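Local structure of 3-hydroxy-3-methylglutaryl-CoA lyase (Acinetobacter baumannii, 6NDS) at residues Asp14-Gln19 with Ala229-Gly234; Asp37-Leu42 with Pro66-Gly71; Leu111-Thr116 with Phe168-His173; Cys267-Ile272 with Gly304-Leu309; Arg286-Pro289 with Asp295-Ser298. The protein belongs to the HMGL-like family of TIM-barrel enzymes and binds a zinc ion and coenzyme A. All coordinates share one frame; numbering follows the deposited sequence. Where two conformers were deposited one is given.

Contact 1 of 5, residues Asp14-Gln19 with Ala229-Gly234. With ACT (acetate ion), chain D.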
# COMPACT_ATOMS: atom_id res chain seq x y z
N ASP A 14 -13.22 16.09 -11.84
CA ASP A 14 -12.99 14.82 -11.14
C ASP A 14 -11.77 14.05 -11.63
O ASP A 14 -11.26 13.20 -10.89
CB ASP A 14 -14.20 13.88 -11.30
CG ASP A 14 -15.46 14.41 -10.65
OD1 ASP A 14 -15.39 15.30 -9.78
OD2 ASP A 14 -16.54 13.89 -11.03
N LEU A 15 -11.32 14.28 -12.87
CA LEU A 15 -10.30 13.45 -13.49
C LEU A 15 -9.01 13.44 -12.68
O LEU A 15 -8.47 14.50 -12.35
CB LEU A 15 -10.01 13.96 -14.90
CG LEU A 15 -8.80 13.30 -15.58
CD1 LEU A 15 -9.19 11.92 -16.05
CD2 LEU A 15 -8.28 14.12 -16.75
N LEU A 16 -8.51 12.25 -12.37
CA LEU A 16 -7.17 12.14 -11.81
C LEU A 16 -6.20 11.94 -12.96
O LEU A 16 -6.34 10.99 -13.75
CB LEU A 16 -7.07 11.00 -10.78
CG LEU A 16 -5.75 10.91 -9.98
CD1 LEU A 16 -6.01 10.30 -8.59
CD2 LEU A 16 -4.70 10.11 -10.72
N VAL A 17 -5.21 12.83 -13.06
CA VAL A 17 -4.30 12.90 -14.19
C VAL A 17 -3.05 12.10 -13.83
O VAL A 17 -2.20 12.57 -13.07
CB VAL A 17 -3.94 14.36 -14.51
CG1 VAL A 17 -2.99 14.42 -15.68
CG2 VAL A 17 -5.21 15.17 -14.79
N VAL A 18 -2.92 10.91 -14.41
CA VAL A 18 -1.81 10.01 -14.11
C VAL A 18 -0.63 10.36 -15.02
O VAL A 18 -0.79 10.41 -16.24
CB VAL A 18 -2.23 8.54 -14.30
CG1 VAL A 18 -1.05 7.62 -14.01
CG2 VAL A 18 -3.42 8.21 -13.39
N GLN A 19 0.54 10.60 -14.42
CA GLN A 19 1.74 11.01 -15.16
C GLN A 19 2.82 9.96 -14.94
O GLN A 19 3.07 9.55 -13.80
CB GLN A 19 2.19 12.41 -14.71
CG GLN A 19 1.02 13.43 -14.77
CD GLN A 19 1.34 14.81 -14.23
OE1 GLN A 19 0.77 15.79 -14.71
NE2 GLN A 19 2.20 14.90 -13.22
N ALA A 229 -5.61 10.88 -0.01
CA ALA A 229 -5.72 12.03 0.89
C ALA A 229 -5.53 13.34 0.15
O ALA A 229 -6.26 14.32 0.38
CB ALA A 229 -4.72 11.93 2.04
N ALA A 230 -4.53 13.40 -0.75
CA ALA A 230 -4.33 14.60 -1.56
C ALA A 230 -5.51 14.86 -2.48
O ALA A 230 -5.95 16.01 -2.64
CB ALA A 230 -3.04 14.47 -2.38
N TYR A 231 -6.04 13.80 -3.10
CA TYR A 231 -7.22 13.95 -3.96
C TYR A 231 -8.41 14.52 -3.19
O TYR A 231 -9.15 15.36 -3.71
CB TYR A 231 -7.58 12.60 -4.58
CG TYR A 231 -8.72 12.66 -5.58
CD1 TYR A 231 -8.47 12.85 -6.93
CD2 TYR A 231 -10.04 12.52 -5.17
CE1 TYR A 231 -9.51 12.90 -7.85
CE2 TYR A 231 -11.08 12.58 -6.08
CZ TYR A 231 -10.81 12.77 -7.41
OH TYR A 231 -11.87 12.83 -8.30
N GLU A 232 -8.59 14.07 -1.95
CA GLU A 232 -9.72 14.52 -1.14
C GLU A 232 -9.69 16.02 -0.85
O GLU A 232 -10.75 16.61 -0.61
CB GLU A 232 -9.79 13.70 0.16
CG GLU A 232 -10.20 12.23 -0.07
CD GLU A 232 -10.09 11.34 1.16
OE1 GLU A 232 -9.50 11.76 2.18
OE2 GLU A 232 -10.59 10.19 1.10
N VAL A 233 -8.52 16.66 -0.89
CA VAL A 233 -8.43 18.11 -0.68
C VAL A 233 -8.17 18.86 -1.99
O VAL A 233 -7.86 20.05 -1.95
CB VAL A 233 -7.38 18.47 0.39
CG1 VAL A 233 -7.80 17.92 1.75
CG2 VAL A 233 -5.99 17.97 0.01
N GLY A 234 -8.32 18.20 -3.14
CA GLY A 234 -8.38 18.88 -4.42
C GLY A 234 -7.24 18.61 -5.39
O GLY A 234 -7.31 19.08 -6.53
C ACT D . -15.25 10.67 -7.88
O ACT D . -14.57 11.72 -7.71
OXT ACT D . -15.46 9.72 -7.06
CH3 ACT D . -15.92 10.51 -9.27
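Tyr231, near the end of helix 223-232, spans the gap to Asp14 and Leu16, which lead into the first barrel strand, 17-20. The backbones stay well apart, and the tyrosine side chain makes the whole contact from its side. Just before it, Ala230 turns its methyl to Phe238 of strand 237-240, the strand beside 17-20 in the sheet. At Tyr231 itself, CG stands anti to the backbone N (chi1 -175°), which carries the ring off the helix toward the incoming chain. CD1 of Tyr231 lies 3.9 Å from CD1 of Leu16, an apolar touch with the two side chains meeting at a slant. Farther out, the phenol OH of Tyr231 stands 2.7 Å from the carbonyl O of Asp14, which sits in the plane of the ring at its edge. The same OH is 3.0 Å from an O of an acetate ion, probably a remnant of the crystallisation liquor. The Asp14 carboxylate takes no hydrogen bond from the tyrosine; its OD2 accepts from the backbone N of Ala11. Arg236 adds a cation-pi contact to the ring and a hydrogen bond to the Tyr231 carbonyl. The helix then finishes in a Schellman motif, with Gly234 at positive phi as the C-prime residue and its N bonded to Tyr231 O at 3.0 Å. The one phenol proton has two acceptors within reach, the Asp14 carbonyl and the acetate, and at any moment can serve only one of them, while CD1 of the ring touches the Leu16 methyl.

Contact 2 of 5, residues Asp37-Leu42 with Pro66-Gly71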
# COMPACT_ATOMS: atom_id res chain seq x y z
N ASP A 37 17.74 1.34 -27.33
CA ASP A 37 16.56 1.07 -28.15
C ASP A 37 15.45 0.43 -27.34
O ASP A 37 14.28 0.54 -27.73
CB ASP A 37 16.90 0.22 -29.39
CG ASP A 37 17.59 -1.11 -29.08
OD1 ASP A 37 17.84 -1.44 -27.90
OD2 ASP A 37 17.91 -1.83 -30.04
N LYS A 38 15.77 -0.20 -26.21
CA LYS A 38 14.72 -0.75 -25.36
C LYS A 38 14.11 0.31 -24.46
O LYS A 38 12.93 0.20 -24.11
CB LYS A 38 15.27 -1.93 -24.54
CG LYS A 38 15.68 -3.10 -25.43
CD LYS A 38 16.12 -4.32 -24.64
CE LYS A 38 16.76 -5.35 -25.57
NZ LYS A 38 16.96 -6.66 -24.89
N LYS A 39 14.88 1.34 -24.08
CA LYS A 39 14.28 2.51 -23.44
C LYS A 39 13.29 3.17 -24.39
O LYS A 39 12.18 3.54 -23.99
CB LYS A 39 15.36 3.53 -23.04
CG LYS A 39 16.27 3.13 -21.86
CD LYS A 39 17.02 4.37 -21.37
CE LYS A 39 18.02 4.07 -20.26
NZ LYS A 39 19.29 3.50 -20.81
N ILE A 40 13.68 3.32 -25.66
CA ILE A 40 12.81 3.91 -26.66
C ILE A 40 11.55 3.08 -26.83
O ILE A 40 10.43 3.61 -26.86
CB ILE A 40 13.57 4.08 -27.99
CG1 ILE A 40 14.60 5.21 -27.86
CG2 ILE A 40 12.61 4.35 -29.12
CD1 ILE A 40 15.65 5.20 -28.93
N ASP A 41 11.70 1.75 -26.89
CA ASP A 41 10.55 0.86 -27.04
C ASP A 41 9.59 1.00 -25.86
O ASP A 41 8.36 1.00 -26.04
CB ASP A 41 11.01 -0.59 -27.15
CG ASP A 41 11.52 -0.95 -28.53
OD1 ASP A 41 11.39 -0.12 -29.46
OD2 ASP A 41 12.05 -2.07 -28.69
N LEU A 42 10.13 1.07 -24.65
CA LEU A 42 9.31 1.20 -23.45
C LEU A 42 8.49 2.48 -23.49
O LEU A 42 7.28 2.47 -23.24
CB LEU A 42 10.18 1.16 -22.20
CG LEU A 42 9.46 1.46 -20.88
CD1 LEU A 42 8.44 0.39 -20.56
CD2 LEU A 42 10.48 1.64 -19.75
N PRO A 66 24.66 7.12 -14.37
CA PRO A 66 25.07 6.50 -15.64
C PRO A 66 23.93 5.81 -16.37
O PRO A 66 23.98 5.73 -17.60
CB PRO A 66 26.16 5.50 -15.22
CG PRO A 66 26.05 5.36 -13.74
CD PRO A 66 25.46 6.65 -13.23
N ASN A 67 22.90 5.34 -15.67
CA ASN A 67 21.80 4.64 -16.33
C ASN A 67 21.00 5.53 -17.28
O ASN A 67 20.30 5.00 -18.15
CB ASN A 67 20.84 4.06 -15.30
CG ASN A 67 21.26 2.72 -14.79
OD1 ASN A 67 22.09 2.03 -15.40
ND2 ASN A 67 20.68 2.32 -13.67
N LEU A 68 21.06 6.85 -17.13
CA LEU A 68 20.28 7.76 -17.96
C LEU A 68 21.16 8.60 -18.89
O LEU A 68 20.70 9.61 -19.42
CB LEU A 68 19.42 8.67 -17.07
CG LEU A 68 18.37 7.94 -16.22
CD1 LEU A 68 17.56 8.98 -15.43
CD2 LEU A 68 17.46 7.11 -17.11
N ARG A 69 22.41 8.18 -19.11
CA ARG A 69 23.35 8.99 -19.89
C ARG A 69 23.03 9.03 -21.37
O ARG A 69 23.68 9.80 -22.10
CB ARG A 69 24.79 8.50 -19.70
CG ARG A 69 25.07 7.16 -20.36
CD ARG A 69 26.44 6.62 -19.91
NE ARG A 69 27.53 7.54 -20.21
CZ ARG A 69 28.77 7.43 -19.74
NH1 ARG A 69 29.09 6.43 -18.92
NH2 ARG A 69 29.69 8.32 -20.08
N ASP A 70 22.07 8.24 -21.84
CA ASP A 70 21.65 8.24 -23.24
C ASP A 70 20.41 9.10 -23.46
O ASP A 70 19.69 8.87 -24.44
CB ASP A 70 21.41 6.81 -23.72
CG ASP A 70 20.39 6.07 -22.87
OD1 ASP A 70 19.96 6.60 -21.82
OD2 ASP A 70 20.01 4.94 -23.25
N GLY A 71 20.16 10.08 -22.59
CA GLY A 71 18.92 10.85 -22.69
C GLY A 71 18.73 11.52 -24.05
O GLY A 71 17.61 11.54 -24.58
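Lys39 of helix 36-46 reaches across to the loop that follows strand 53-58 and grips Asp70 in a salt bridge. Its NZ is 2.9 Å from Asp70 OD2, which it meets on the syn side, 27° out of the carboxylate plane, and a weak bond of 3.3 Å joins NZ to Asp70 OD1. The side chains approach from opposite directions, and the lysine runs extended until a bend at its last torsion (chi4 80°) turns the ammonium group onto the carboxylate. Among plain hydrogen bonds, NZ donates weakly to the carbonyl O of Asn67 at 3.2 Å and also donates to Val34 O, while Asp70 OD2 accepts from Thr36 OG1. Apolar contact is slight: Lys39 CE lies 4.4 Å from Leu68 CD2. Trp33 adds a cation-pi contact to the lysine. These bonds link helix 36-46, which precedes strand 53-58, to the turn Leu68-Gly71, which leads into helix 71-77. Asp70 holds the N-cap position there, although its carboxylate is turned to the lysine and makes no capping bond. With a carboxylate, two carbonyls and an indole as partners, the ammonium group is probably kept charged, and its charge would offset that of Asp70.

Contact 3 of 5, residues Leu111-Thr116 with Phe168-His173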
# COMPACT_ATOMS: atom_id res chain seq x y z
N LEU A 111 15.14 20.76 -7.20
CA LEU A 111 16.02 20.92 -6.05
C LEU A 111 15.32 20.32 -4.83
O LEU A 111 14.13 20.00 -4.88
CB LEU A 111 16.41 22.40 -5.82
CG LEU A 111 15.54 23.25 -4.89
CD1 LEU A 111 16.24 24.59 -4.62
CD2 LEU A 111 14.14 23.46 -5.44
N SER A 112 16.07 20.11 -3.75
CA SER A 112 15.52 19.54 -2.52
C SER A 112 15.29 20.62 -1.47
O SER A 112 16.08 21.56 -1.35
CB SER A 112 16.46 18.47 -1.95
OG SER A 112 16.69 17.45 -2.91
N ALA A 113 14.21 20.48 -0.69
CA ALA A 113 14.00 21.39 0.43
C ALA A 113 15.04 21.19 1.52
O ALA A 113 15.27 22.10 2.33
CB ALA A 113 12.60 21.18 1.03
N SER A 114 15.66 20.02 1.57
CA SER A 114 16.73 19.72 2.51
C SER A 114 18.05 20.18 1.92
O SER A 114 18.43 19.72 0.83
CB SER A 114 16.77 18.22 2.79
OG SER A 114 18.04 17.85 3.31
N GLN A 115 18.75 21.08 2.62
CA GLN A 115 20.07 21.49 2.15
C GLN A 115 21.00 20.29 2.05
O GLN A 115 21.78 20.18 1.09
CB GLN A 115 20.67 22.54 3.09
CG GLN A 115 21.93 23.18 2.53
CD GLN A 115 21.63 24.27 1.52
OE1 GLN A 115 21.21 24.00 0.40
NE2 GLN A 115 21.83 25.52 1.93
N THR A 116 20.95 19.38 3.03
CA THR A 116 21.84 18.22 3.01
C THR A 116 21.57 17.35 1.79
O THR A 116 22.49 16.89 1.11
CB THR A 116 21.69 17.40 4.28
OG1 THR A 116 21.99 18.20 5.43
CG2 THR A 116 22.62 16.20 4.24
N PHE A 168 7.14 26.08 1.35
CA PHE A 168 6.33 27.13 0.74
C PHE A 168 7.20 28.25 0.18
O PHE A 168 6.88 28.83 -0.87
CB PHE A 168 5.33 27.67 1.76
CG PHE A 168 4.45 26.60 2.37
CD1 PHE A 168 4.02 26.71 3.68
CD2 PHE A 168 4.07 25.49 1.64
CE1 PHE A 168 3.22 25.73 4.25
CE2 PHE A 168 3.27 24.50 2.20
CZ PHE A 168 2.85 24.62 3.51
N SER A 169 8.30 28.59 0.86
CA SER A 169 9.21 29.61 0.36
C SER A 169 9.82 29.20 -0.97
O SER A 169 10.00 30.04 -1.86
CB SER A 169 10.29 29.88 1.40
OG SER A 169 11.25 30.80 0.91
N LEU A 170 10.17 27.92 -1.11
CA LEU A 170 10.73 27.44 -2.37
C LEU A 170 9.69 27.46 -3.48
O LEU A 170 9.99 27.84 -4.62
CB LEU A 170 11.31 26.04 -2.18
CG LEU A 170 12.46 25.97 -1.18
CD1 LEU A 170 12.76 24.52 -0.80
CD2 LEU A 170 13.71 26.65 -1.73
N VAL A 171 8.46 27.04 -3.18
CA VAL A 171 7.38 27.15 -4.16
C VAL A 171 7.21 28.60 -4.61
O VAL A 171 7.10 28.89 -5.81
CB VAL A 171 6.07 26.59 -3.59
CG1 VAL A 171 4.91 26.92 -4.53
CG2 VAL A 171 6.18 25.08 -3.38
N GLU A 172 7.20 29.53 -3.65
CA GLU A 172 7.04 30.94 -4.00
C GLU A 172 8.19 31.43 -4.88
O GLU A 172 7.99 32.26 -5.77
CB GLU A 172 6.94 31.79 -2.73
CG GLU A 172 5.63 31.60 -1.98
CD GLU A 172 5.57 32.42 -0.70
OE1 GLU A 172 4.48 32.94 -0.39
OE2 GLU A 172 6.61 32.55 -0.02
N HIS A 173 9.41 30.92 -4.64
CA HIS A 173 10.54 31.32 -5.47
C HIS A 173 10.36 30.84 -6.91
O HIS A 173 10.66 31.56 -7.86
CB HIS A 173 11.84 30.79 -4.87
CG HIS A 173 13.07 31.48 -5.36
ND1 HIS A 173 13.10 32.26 -6.50
CD2 HIS A 173 14.33 31.51 -4.86
CE1 HIS A 173 14.32 32.74 -6.68
NE2 HIS A 173 15.08 32.30 -5.70
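Leu111 and Leu170 meet in the layer between sheet and helices of the TIM barrel, where the end of strand 106-112 lies against helix 164-176, the helix that follows the neighbouring strand 145-151. Leu111 points toward that helix, and its CD1 comes within 4.4 Å of CD2 of Leu170, a loose touch between methyl branches. Phe130 of helix 126-140 packs against both leucines, Tyr174 also lies on Leu111, and Val150 of strand 145-151 touches Leu170 and Ala113. Ser112 turns the other way. Its OG is hydrogen-bonded to ND1 of His117, and its side chain is about 7 Å from the bound coenzyme A, so here the two sides of one strand serve the packing layer and the neighbourhood of the ligand. The tightest packing comes at Ala113, where the strand has ended: CD1 of Leu170 rests 3.6 Å from the CA of Ala113 and 3.8 Å from its CB. Leu170 holds CG anti to its own carbonyl carbon (chi1 -63°), and the branch ending in CD1 reaches Ala113 while CD2 faces Leu111, the side chain thereby bridging both residues. One residue on, the N of Ser114 donates to Thr152 OG1, and as the N-cap of helix 115-122 this serine places its own OG against the backbone N of His117.

Contact 4 of 5, residues Cys267-Ile272 with Gly304-Leu309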
# COMPACT_ATOMS: atom_id res chain seq x y z
N CYS A 267 -8.24 3.99 -8.78
CA CYS A 267 -9.17 4.93 -9.40
C CYS A 267 -10.33 4.21 -10.07
O CYS A 267 -11.49 4.60 -9.92
CB CYS A 267 -8.45 5.80 -10.42
SG CYS A 267 -7.26 6.94 -9.70
N GLU A 268 -10.02 3.15 -10.84
CA GLU A 268 -11.04 2.45 -11.59
C GLU A 268 -12.07 1.81 -10.66
O GLU A 268 -13.28 1.86 -10.92
CB GLU A 268 -10.37 1.41 -12.51
CG GLU A 268 -11.31 0.74 -13.48
CD GLU A 268 -10.71 0.54 -14.87
OE1 GLU A 268 -9.84 1.33 -15.32
OE2 GLU A 268 -11.16 -0.41 -15.54
N GLU A 269 -11.61 1.23 -9.54
CA GLU A 269 -12.53 0.60 -8.60
C GLU A 269 -13.35 1.61 -7.81
O GLU A 269 -14.52 1.35 -7.50
CB GLU A 269 -11.74 -0.31 -7.65
CG GLU A 269 -11.17 -1.53 -8.34
CD GLU A 269 -12.27 -2.39 -8.96
OE1 GLU A 269 -13.14 -2.88 -8.21
OE2 GLU A 269 -12.28 -2.55 -10.21
N ILE A 270 -12.75 2.75 -7.45
CA ILE A 270 -13.47 3.77 -6.68
C ILE A 270 -14.47 4.50 -7.55
O ILE A 270 -15.55 4.90 -7.08
CB ILE A 270 -12.46 4.75 -6.06
CG1 ILE A 270 -11.72 4.09 -4.89
CG2 ILE A 270 -13.14 6.03 -5.58
CD1 ILE A 270 -10.58 5.00 -4.38
N GLY A 271 -14.15 4.70 -8.82
CA GLY A 271 -14.94 5.53 -9.70
C GLY A 271 -14.32 6.87 -10.03
O GLY A 271 -15.03 7.76 -10.53
N ILE A 272 -13.03 7.05 -9.75
CA ILE A 272 -12.31 8.27 -10.14
C ILE A 272 -11.88 8.13 -11.60
O ILE A 272 -11.19 7.17 -11.94
CB ILE A 272 -11.10 8.51 -9.23
CG1 ILE A 272 -11.54 8.82 -7.80
CG2 ILE A 272 -10.23 9.63 -9.78
CD1 ILE A 272 -10.38 8.95 -6.83
N GLY A 304 -3.49 -9.67 -10.82
CA GLY A 304 -4.53 -9.33 -11.76
C GLY A 304 -5.63 -8.52 -11.10
O GLY A 304 -5.71 -8.41 -9.88
N ARG A 305 -6.49 -7.94 -11.93
CA ARG A 305 -7.59 -7.13 -11.41
C ARG A 305 -8.70 -8.02 -10.85
O ARG A 305 -8.69 -9.25 -11.01
CB ARG A 305 -8.14 -6.23 -12.51
CG ARG A 305 -8.71 -7.02 -13.68
CD ARG A 305 -9.04 -6.09 -14.83
NE ARG A 305 -9.85 -4.98 -14.35
CZ ARG A 305 -10.07 -3.87 -15.05
NH1 ARG A 305 -9.55 -3.74 -16.26
NH2 ARG A 305 -10.82 -2.89 -14.53
N ASN A 306 -9.67 -7.38 -10.18
CA ASN A 306 -10.76 -8.11 -9.52
C ASN A 306 -11.49 -9.04 -10.48
O ASN A 306 -11.92 -10.14 -10.09
CB ASN A 306 -11.77 -7.13 -8.93
CG ASN A 306 -11.35 -6.55 -7.59
OD1 ASN A 306 -10.18 -6.52 -7.24
ND2 ASN A 306 -12.33 -6.08 -6.82
N THR A 307 -11.68 -8.61 -11.73
CA THR A 307 -12.50 -9.35 -12.67
C THR A 307 -11.77 -10.54 -13.28
O THR A 307 -12.39 -11.30 -14.04
CB THR A 307 -13.01 -8.43 -13.79
OG1 THR A 307 -11.90 -7.75 -14.39
CG2 THR A 307 -13.98 -7.40 -13.23
N ASP A 308 -10.49 -10.72 -13.00
CA ASP A 308 -9.77 -11.93 -13.38
C ASP A 308 -10.17 -13.03 -12.40
O ASP A 308 -9.55 -13.22 -11.35
CB ASP A 308 -8.26 -11.70 -13.37
CG ASP A 308 -7.79 -10.90 -14.56
OD1 ASP A 308 -8.62 -10.59 -15.44
OD2 ASP A 308 -6.58 -10.60 -14.62
N LEU A 309 -11.22 -13.77 -12.75
CA LEU A 309 -11.75 -14.79 -11.86
C LEU A 309 -11.01 -16.11 -12.05
O LEU A 309 -10.31 -16.33 -13.04
CB LEU A 309 -13.25 -14.98 -12.09
CG LEU A 309 -14.10 -13.72 -11.90
CD1 LEU A 309 -15.57 -14.02 -12.12
CD2 LEU A 309 -13.87 -13.11 -10.51
O HOH W 1 -10.22 -2.00 -11.90
O HOH W 2 -11.45 -5.25 -11.94
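Glu268 and Arg305 form a salt bridge, with NH2 of the arginine 2.7 Å from OE2 of the glutamate and an N-H...O angle of 164°. The acceptor lies at the edge of the guanidinium and close to its plane, but the arginine comes to the carboxylate from above, 50° out of that plane, while the two side chains cross at about a right angle. NH1 of Arg305 has a second acid, Asp279, as partner, so the guanidinium has two acidic partners. Glu269, one residue along the helix, reaches the same arginine through water. Water 1 donates to Glu269 OE2 at 2.7 Å and accepts a weak bond from Arg305 NH2 at 2.8 Å. Water 2 accepts from Arg305 NE at 2.9 Å, in the guanidinium plane, and sends a weak bond of 3.3 Å to Glu269 OE2. A bend in the arginine chain at chi3 (-51°) helps to present these groups to the helix. The contact lies at the surface and joins the end of helix 260-270, which packs on the outside of the TIM barrel near Leu16 and Leu228, to the C-terminal loop after helix 299-303. There Arg305-Asp308 makes a type I turn. Farther out, OE1 of Glu269 stands 3.6 Å from ND2 of Asn306, whose hydrogen bond goes instead to Met190 O of the second subunit. That subunit also offers Arg220 NE to the carbonyl O of Gly304, while its Asn192 packs on Glu269 and its Val194 on Ile270.

Contact 5 of 5, residues Arg286-Pro289 with Asp295-Ser298. With ACT (acetate ion), chain F.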
# COMPACT_ATOMS: atom_id res chain seq x y z
N ARG A 286 3.69 -6.55 -16.98
CA ARG A 286 4.10 -7.94 -16.87
C ARG A 286 5.27 -8.30 -17.79
O ARG A 286 5.84 -9.38 -17.63
CB ARG A 286 2.90 -8.86 -17.11
CG ARG A 286 1.90 -8.81 -15.94
CD ARG A 286 0.58 -9.52 -16.24
NE ARG A 286 -0.17 -9.78 -15.01
CZ ARG A 286 -1.43 -10.19 -14.97
NH1 ARG A 286 -2.12 -10.37 -16.09
NH2 ARG A 286 -2.02 -10.41 -13.79
N THR A 287 5.65 -7.41 -18.73
CA THR A 287 6.85 -7.64 -19.52
C THR A 287 8.12 -7.16 -18.81
O THR A 287 9.21 -7.43 -19.31
CB THR A 287 6.76 -6.94 -20.89
OG1 THR A 287 6.91 -5.52 -20.74
CG2 THR A 287 5.42 -7.26 -21.56
N LEU A 288 7.99 -6.47 -17.67
CA LEU A 288 9.18 -5.92 -17.02
C LEU A 288 10.15 -6.98 -16.48
O LEU A 288 11.37 -6.81 -16.61
CB LEU A 288 8.79 -4.95 -15.91
CG LEU A 288 8.22 -3.61 -16.36
CD1 LEU A 288 7.75 -2.82 -15.14
CD2 LEU A 288 9.27 -2.81 -17.15
N PRO A 289 9.68 -8.06 -15.84
CA PRO A 289 10.65 -9.06 -15.35
C PRO A 289 11.57 -9.58 -16.43
O PRO A 289 12.77 -9.76 -16.20
CB PRO A 289 9.76 -10.16 -14.76
CG PRO A 289 8.55 -9.43 -14.32
CD PRO A 289 8.32 -8.37 -15.37
N ASP A 295 11.63 -9.43 -10.59
CA ASP A 295 10.26 -8.98 -10.43
C ASP A 295 10.23 -7.57 -9.85
O ASP A 295 11.21 -7.07 -9.30
CB ASP A 295 9.47 -9.93 -9.52
CG ASP A 295 9.24 -11.28 -10.16
OD1 ASP A 295 9.43 -12.31 -9.47
OD2 ASP A 295 8.88 -11.33 -11.36
N THR A 296 9.07 -6.91 -9.98
CA THR A 296 8.90 -5.53 -9.55
C THR A 296 7.77 -5.45 -8.53
O THR A 296 6.92 -6.34 -8.46
CB THR A 296 8.61 -4.60 -10.74
OG1 THR A 296 7.21 -4.65 -11.08
CG2 THR A 296 9.45 -4.97 -11.96
N PRO A 297 7.72 -4.37 -7.72
CA PRO A 297 6.69 -4.26 -6.66
C PRO A 297 5.36 -3.75 -7.20
O PRO A 297 4.91 -2.62 -6.92
CB PRO A 297 7.33 -3.26 -5.68
CG PRO A 297 8.67 -2.90 -6.23
CD PRO A 297 8.70 -3.27 -7.66
N SER A 298 4.72 -4.56 -8.01
CA SER A 298 3.38 -4.27 -8.54
C SER A 298 2.41 -5.31 -7.99
O SER A 298 2.57 -6.50 -8.28
CB SER A 298 3.36 -4.32 -10.06
OG SER A 298 2.02 -4.28 -10.53
C ACT F . 6.04 -8.58 -11.64
O ACT F . 7.27 -8.35 -11.49
OXT ACT F . 5.36 -8.62 -12.70
CH3 ACT F . 5.27 -8.84 -10.32
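Pro289 and Asp295 share an acetate ion, probably from the crystallisation liquor, that sits against both residues and takes a hydrogen bond from the next one, Thr296. The backbone N of Thr296 donates to the acetate O at 2.8 Å, with an N-H...O angle of 163°. The same acetate oxygen lies 3.3 Å from Pro289 CG, at that corner of the proline ring, and 3.4 Å from Asp295 OD2. Two acid groups this close would probably repel if both are charged; the backbone N-H of Thr296 would offset this in part for the acetate. Asp295 OD2 itself touches the proline ring, 3.5 Å from Pro289 CG, the two side chains crossing at about a right angle. Both segments belong to the helical region after the last barrel strand: Leu288 and Pro289 lie in the short helix 288-292, and the loop residues 295-298 connect it to helix 299-303. An inverse gamma turn centred on Pro297 bends this link, and Ser298 then serves as N-cap, its OG bonded to the N of Ala301. On the buried side, Thr296 keeps OG1 between its backbone N and carbonyl carbon (chi1 82°), where it is hydrogen-bonded to Gly243 O. This leaves CG2 beside the backbone N and directed at the leucine, 4.0 Å from CB of Leu288. Leu288 and Thr296 cross nearly perpendicularly, and Leu245 packs against both, with Leu242 also on Leu288.

How the contacts relate
Following the chain from its N terminus, residues 14-19 open contact 1, which closes only at 229-234 and encloses most of the barrel. Within that loop contact 2 closes a short one, between helix 36-46 and the segment before helix 71-77, and contact 3 closes the next, between the end of strand 106-112 and helix 164-176. After contact 1 has closed, contact 4 spans 267-272 to 304-309, with contact 5 nested inside it; no loops cross. Contacts 1 and 4 touch where Leu16 packs on Cys267 and Ile272, and Tyr231 on Ile272, tying the lead-in to strand 17-20 to the end of helix 260-270. Contacts 4 and 5 touch at Gly304 and Arg286, among the connections between the C-terminal helices.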